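Local structure of terminase large subunit (Bacillus phage spp1, 2WBN) at residues 55-58 with 63-66; 89-94 with 115-120. The protein packages viral DNA into empty capsids as an ATP-driven motor and cuts the genome as a metal-dependent endonuclease, the activity of the C-terminal domain described here. One frame throughout, in Å; residues are numbered along the deposited sequence.

Contact 1 lies in the interior, its centre about 9 Å from the centre of the chain, and pairs neighbouring strands 51-56 and 64-72 through backbone hydrogen bonds at the nuclease metal site, of which Asp56 is a ligand. Contact 2 is at the surface, about 17 Å out by the same measure, and brings together the first turns of helices 91-100 and 115-124 through van der Waals contacts of one leucine methyl, with no hydrogen bond across. The buried surface differs accordingly, 307 Å² against 104 Å². The two share no segment, yet they touch: Phe57 CE2 is 3.7 Å from Ser117 CB. Leu64 and Phe66 touch helix 91-100, Leu55 touches helix 115-124, and Phe57 touches both.

Contact 1: 55-58 with 63-66; sequences LDFG and PLAF
Segments 55-58 and 63-66 run antiparallel, their end-to-end directions 175° apart, with Asp56 and Ala65 as a hydrogen-bonded pair and Leu55 and Phe66 as the non-hydrogen-bonded pair beside it. Two nearly straight bonds join the first pair: Asp56 N reaches Ala65 O at 2.9 Å, and Ala65 N returns to Asp56 O at 2.8 Å. On the face that carries Leu55 and Phe66, Leu55 CD1 touches Phe66 CB; the same methyl also meets Leu64 CG at 3.7 Å. Leu55 covers one face of the Phe57 ring, its CG standing 4.2 Å from the ring plane and offset toward the rim. This is the first hairpin of the RNase H-like nuclease fold, and Asp56, which binds both catalytic manganese ions, stands on the other face with Ala65. Its CG is anti to the backbone N (chi1 -172°), and OD1 accepts from Gly58 N at 2.9 Å, forming an Asx turn; the N-H comes from the anti side, 24° out of the carboxylate plane. A water also donates to Asp56 OD1 and to Pro63 O, bridging the segments, while Tyr197 OH is hydrogen-bonded to Asp56 OD2.

Contact 2: 89-94 with 115-120; sequences VSLKRT and PRSIDA
Leu91 reaches across to Ser117 and Ala120 with one methyl, CD1, and all the packing between 89-94 and 115-120 passes through it. CD1 stands 3.7 Å from Ala120 CB and 3.9 Å from Ser117 CB, so it sits against residues one helical turn apart; Ser117 O is also within van der Waals range. CG of Leu91 lies beside its backbone N (chi1 -61°), and with chi2 at -171° CD1 continues the extended chain outward to the neighbouring helix. No hydrogen bond crosses the contact, and the two closest CA atoms, those of Leu91 and Ser117, are 7.6 Å apart. The packing joins the N-terminal turns of helices 91-100 and 115-124 in the RNase H-like domain, at the surface, and Leu91 also packs on Phe57 of segment 55-58. The polar bonds stay within each side. Ser90 is the N-cap of helix 91-100: its OG accepts from Arg93 N at 3.0 Å, with an N-H...O angle of 167°. The carbonyl O of Ser90 is gripped twice, by Thr94 N and by Thr94 OG1 at 2.6 Å, the two donors coming from opposite faces of the carbonyl plane. Outside the segments, Arg93 NH1 forms a salt bridge with Asp86, and Ser117 OG is hydrogen-bonded to Glu114.

Contact 1: 55-58 with 63-66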
loop_
_atom_site.group_PDB
_atom_site.type_symbol
_atom_site.label_atom_id
_atom_site.label_comp_id
_atom_site.label_asym_id
_atom_site.label_seq_id
_atom_site.Cartn_x
_atom_site.Cartn_y
_atom_site.Cartn_z
ATOM N N LEU A 55 -2.086 0.550 -5.678
ATOM C CA LEU A 55 -2.605 -0.687 -6.245
ATOM C C LEU A 55 -1.485 -1.443 -6.915
ATOM O O LEU A 55 -0.791 -0.898 -7.770
ATOM C CB LEU A 55 -3.724 -0.389 -7.247
ATOM C CG LEU A 55 -4.271 -1.594 -8.017
ATOM C CD1 LEU A 55 -4.879 -2.631 -7.095
ATOM C CD2 LEU A 55 -5.286 -1.125 -9.038
ATOM N N ASP A 56 -1.301 -2.689 -6.497
ATOM C CA ASP A 56 -0.464 -3.625 -7.174
ATOM C C ASP A 56 -1.365 -4.685 -7.808
ATOM O O ASP A 56 -2.256 -5.196 -7.149
ATOM C CB ASP A 56 0.531 -4.271 -6.218
ATOM C CG ASP A 56 1.559 -5.113 -6.961
ATOM O OD1 ASP A 56 1.205 -6.223 -7.431
ATOM O OD2 ASP A 56 2.706 -4.645 -7.133
ATOM N N PHE A 57 -1.128 -5.005 -9.077
ATOM C CA PHE A 57 -2.033 -5.870 -9.837
ATOM C C PHE A 57 -1.871 -7.364 -9.606
ATOM O O PHE A 57 -2.741 -8.153 -10.001
ATOM C CB PHE A 57 -1.923 -5.567 -11.332
ATOM C CG PHE A 57 -2.523 -4.250 -11.718
ATOM C CD1 PHE A 57 -1.718 -3.185 -12.072
ATOM C CD2 PHE A 57 -3.904 -4.065 -11.684
ATOM C CE1 PHE A 57 -2.275 -1.946 -12.412
ATOM C CE2 PHE A 57 -4.468 -2.841 -12.017
ATOM C CZ PHE A 57 -3.649 -1.777 -12.373
ATOM N N GLY A 58 -0.774 -7.767 -8.979
ATOM C CA GLY A 58 -0.502 -9.189 -8.841
ATOM C C GLY A 58 0.071 -9.705 -10.150
ATOM O O GLY A 58 -0.020 -9.056 -11.182
ATOM N N PRO A 63 -1.074 -11.811 -5.266
ATOM C CA PRO A 63 -2.389 -11.193 -5.306
ATOM C C PRO A 63 -2.382 -9.747 -5.766
ATOM O O PRO A 63 -1.403 -9.021 -5.575
ATOM C CB PRO A 63 -2.843 -11.238 -3.847
ATOM C CG PRO A 63 -1.566 -11.082 -3.075
ATOM C CD PRO A 63 -0.491 -11.764 -3.916
ATOM N N LEU A 64 -3.515 -9.321 -6.298
ATOM C CA LEU A 64 -3.788 -7.903 -6.427
ATOM C C LEU A 64 -3.914 -7.361 -4.995
ATOM O O LEU A 64 -4.485 -8.027 -4.126
ATOM C CB LEU A 64 -5.076 -7.681 -7.226
ATOM C CG LEU A 64 -5.652 -6.248 -7.269
ATOM C CD1 LEU A 64 -6.379 -6.077 -8.626
ATOM C CD2 LEU A 64 -6.610 -5.969 -6.107
ATOM N N ALA A 65 -3.346 -6.192 -4.742
ATOM C CA ALA A 65 -3.423 -5.544 -3.421
ATOM C C ALA A 65 -3.717 -4.055 -3.587
ATOM O O ALA A 65 -2.903 -3.306 -4.162
ATOM C CB ALA A 65 -2.137 -5.757 -2.653
ATOM N N PHE A 66 -4.925 -3.666 -3.167
ATOM C CA PHE A 66 -5.347 -2.271 -3.088
ATOM C C PHE A 66 -5.204 -1.786 -1.642
ATOM O O PHE A 66 -5.662 -2.463 -0.717
ATOM C CB PHE A 66 -6.809 -2.131 -3.515
ATOM C CG PHE A 66 -7.394 -0.774 -3.249
ATOM C CD1 PHE A 66 -7.149 0.285 -4.117
ATOM C CD2 PHE A 66 -8.172 -0.548 -2.128
ATOM C CE1 PHE A 66 -7.679 1.537 -3.876
ATOM C CE2 PHE A 66 -8.703 0.711 -1.871
ATOM C CZ PHE A 66 -8.452 1.753 -2.741
HETATM O O HOH W 1 1.381 -8.617 -5.717
#

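Contact 2: 89-94 with 115-120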
loop_
_atom_site.group_PDB
_atom_site.type_symbol
_atom_site.label_atom_id
_atom_site.label_comp_id
_atom_site.label_asym_id
_atom_site.label_seq_id
_atom_site.Cartn_x
_atom_site.Cartn_y
_atom_site.Cartn_z
ATOM N N VAL A 89 -7.441 -12.560 -9.337
ATOM C CA VAL A 89 -7.451 -11.142 -9.680
ATOM C C VAL A 89 -8.616 -10.804 -10.630
ATOM O O VAL A 89 -8.768 -11.410 -11.710
ATOM C CB VAL A 89 -6.117 -10.735 -10.318
ATOM C CG1 VAL A 89 -6.136 -9.252 -10.740
ATOM C CG2 VAL A 89 -4.953 -11.048 -9.382
ATOM N N SER A 90 -9.448 -9.862 -10.200
ATOM C CA SER A 90 -10.545 -9.362 -11.013
ATOM C C SER A 90 -10.522 -7.848 -10.945
ATOM O O SER A 90 -10.619 -7.254 -9.856
ATOM C CB SER A 90 -11.891 -9.891 -10.517
ATOM O OG SER A 90 -12.957 -9.221 -11.182
ATOM N N LEU A 91 -10.342 -7.226 -12.105
ATOM C CA LEU A 91 -10.473 -5.782 -12.205
ATOM C C LEU A 91 -11.934 -5.362 -11.990
ATOM O O LEU A 91 -12.186 -4.326 -11.386
ATOM C CB LEU A 91 -9.939 -5.286 -13.554
ATOM C CG LEU A 91 -8.455 -5.565 -13.846
ATOM C CD1 LEU A 91 -8.003 -4.830 -15.115
ATOM C CD2 LEU A 91 -7.591 -5.145 -12.639
ATOM N N LYS A 92 -12.893 -6.154 -12.471
ATOM C CA LYS A 92 -14.309 -5.866 -12.196
ATOM C C LYS A 92 -14.562 -5.778 -10.679
ATOM O O LYS A 92 -15.156 -4.812 -10.196
ATOM C CB LYS A 92 -15.224 -6.922 -12.820
ATOM C CG LYS A 92 -16.719 -6.721 -12.477
ATOM C CD LYS A 92 -17.649 -7.357 -13.504
ATOM C CE LYS A 92 -19.135 -7.121 -13.174
ATOM N NZ LYS A 92 -19.483 -5.664 -13.005
ATOM N N ARG A 93 -14.087 -6.783 -9.943
ATOM C CA ARG A 93 -14.261 -6.849 -8.469
ATOM C C ARG A 93 -13.554 -5.702 -7.765
ATOM O O ARG A 93 -14.042 -5.181 -6.753
ATOM C CB ARG A 93 -13.759 -8.191 -7.902
ATOM C CG ARG A 93 -13.865 -8.295 -6.379
ATOM C CD ARG A 93 -13.516 -9.667 -5.782
ATOM N NE ARG A 93 -13.794 -9.657 -4.334
ATOM C CZ ARG A 93 -12.932 -9.917 -3.342
ATOM N NH1 ARG A 93 -11.673 -10.273 -3.583
ATOM N NH2 ARG A 93 -13.348 -9.832 -2.072
ATOM N N THR A 94 -12.408 -5.304 -8.296
ATOM C CA THR A 94 -11.635 -4.231 -7.705
ATOM C C THR A 94 -12.363 -2.895 -7.878
ATOM O O THR A 94 -12.534 -2.144 -6.910
ATOM C CB THR A 94 -10.250 -4.191 -8.327
ATOM O OG1 THR A 94 -9.639 -5.481 -8.161
ATOM C CG2 THR A 94 -9.392 -3.141 -7.684
ATOM N N PRO A 115 0.270 -1.676 -17.911
ATOM C CA PRO A 115 -0.357 -0.459 -18.473
ATOM C C PRO A 115 -1.777 -0.688 -19.000
ATOM O O PRO A 115 -2.599 0.202 -18.907
ATOM C CB PRO A 115 0.603 -0.035 -19.571
ATOM C CG PRO A 115 1.383 -1.260 -19.905
ATOM C CD PRO A 115 1.508 -2.024 -18.621
ATOM N N ARG A 116 -2.080 -1.882 -19.490
ATOM C CA ARG A 116 -3.410 -2.140 -20.058
ATOM C C ARG A 116 -4.435 -2.466 -18.954
ATOM O O ARG A 116 -5.639 -2.307 -19.165
ATOM C CB ARG A 116 -3.371 -3.255 -21.096
ATOM C CG ARG A 116 -2.244 -3.175 -22.154
ATOM C CD ARG A 116 -2.101 -1.822 -22.802
ATOM N NE ARG A 116 -2.813 -1.709 -24.056
ATOM C CZ ARG A 116 -3.934 -1.026 -24.271
ATOM N NH1 ARG A 116 -4.537 -0.383 -23.287
ATOM N NH2 ARG A 116 -4.468 -1.011 -25.478
ATOM N N SER A 117 -3.968 -2.921 -17.792
ATOM C CA SER A 117 -4.859 -3.099 -16.631
ATOM C C SER A 117 -5.300 -1.746 -16.124
ATOM O O SER A 117 -6.449 -1.570 -15.740
ATOM C CB SER A 117 -4.192 -3.878 -15.511
ATOM O OG SER A 117 -3.909 -5.192 -15.940
ATOM N N ILE A 118 -4.377 -0.795 -16.112
ATOM C CA ILE A 118 -4.700 0.602 -15.816
ATOM C C ILE A 118 -5.727 1.172 -16.811
ATOM O O ILE A 118 -6.742 1.740 -16.400
ATOM C CB ILE A 118 -3.431 1.458 -15.779
ATOM C CG1 ILE A 118 -2.571 1.058 -14.571
ATOM C CG2 ILE A 118 -3.777 2.949 -15.706
ATOM C CD1 ILE A 118 -1.251 1.740 -14.523
ATOM N N ASP A 119 -5.470 0.987 -18.100
ATOM C CA ASP A 119 -6.397 1.414 -19.161
ATOM C C ASP A 119 -7.774 0.779 -18.922
ATOM O O ASP A 119 -8.786 1.462 -18.949
ATOM C CB ASP A 119 -5.890 0.972 -20.540
ATOM C CG ASP A 119 -4.665 1.764 -21.034
ATOM O OD1 ASP A 119 -4.376 2.871 -20.543
ATOM O OD2 ASP A 119 -3.993 1.269 -21.963
ATOM N N ALA A 120 -7.793 -0.533 -18.687
ATOM C CA ALA A 120 -9.029 -1.276 -18.409
ATOM C C ALA A 120 -9.854 -0.680 -17.265
ATOM O O ALA A 120 -11.056 -0.466 -17.413
ATOM C CB ALA A 120 -8.714 -2.743 -18.103
#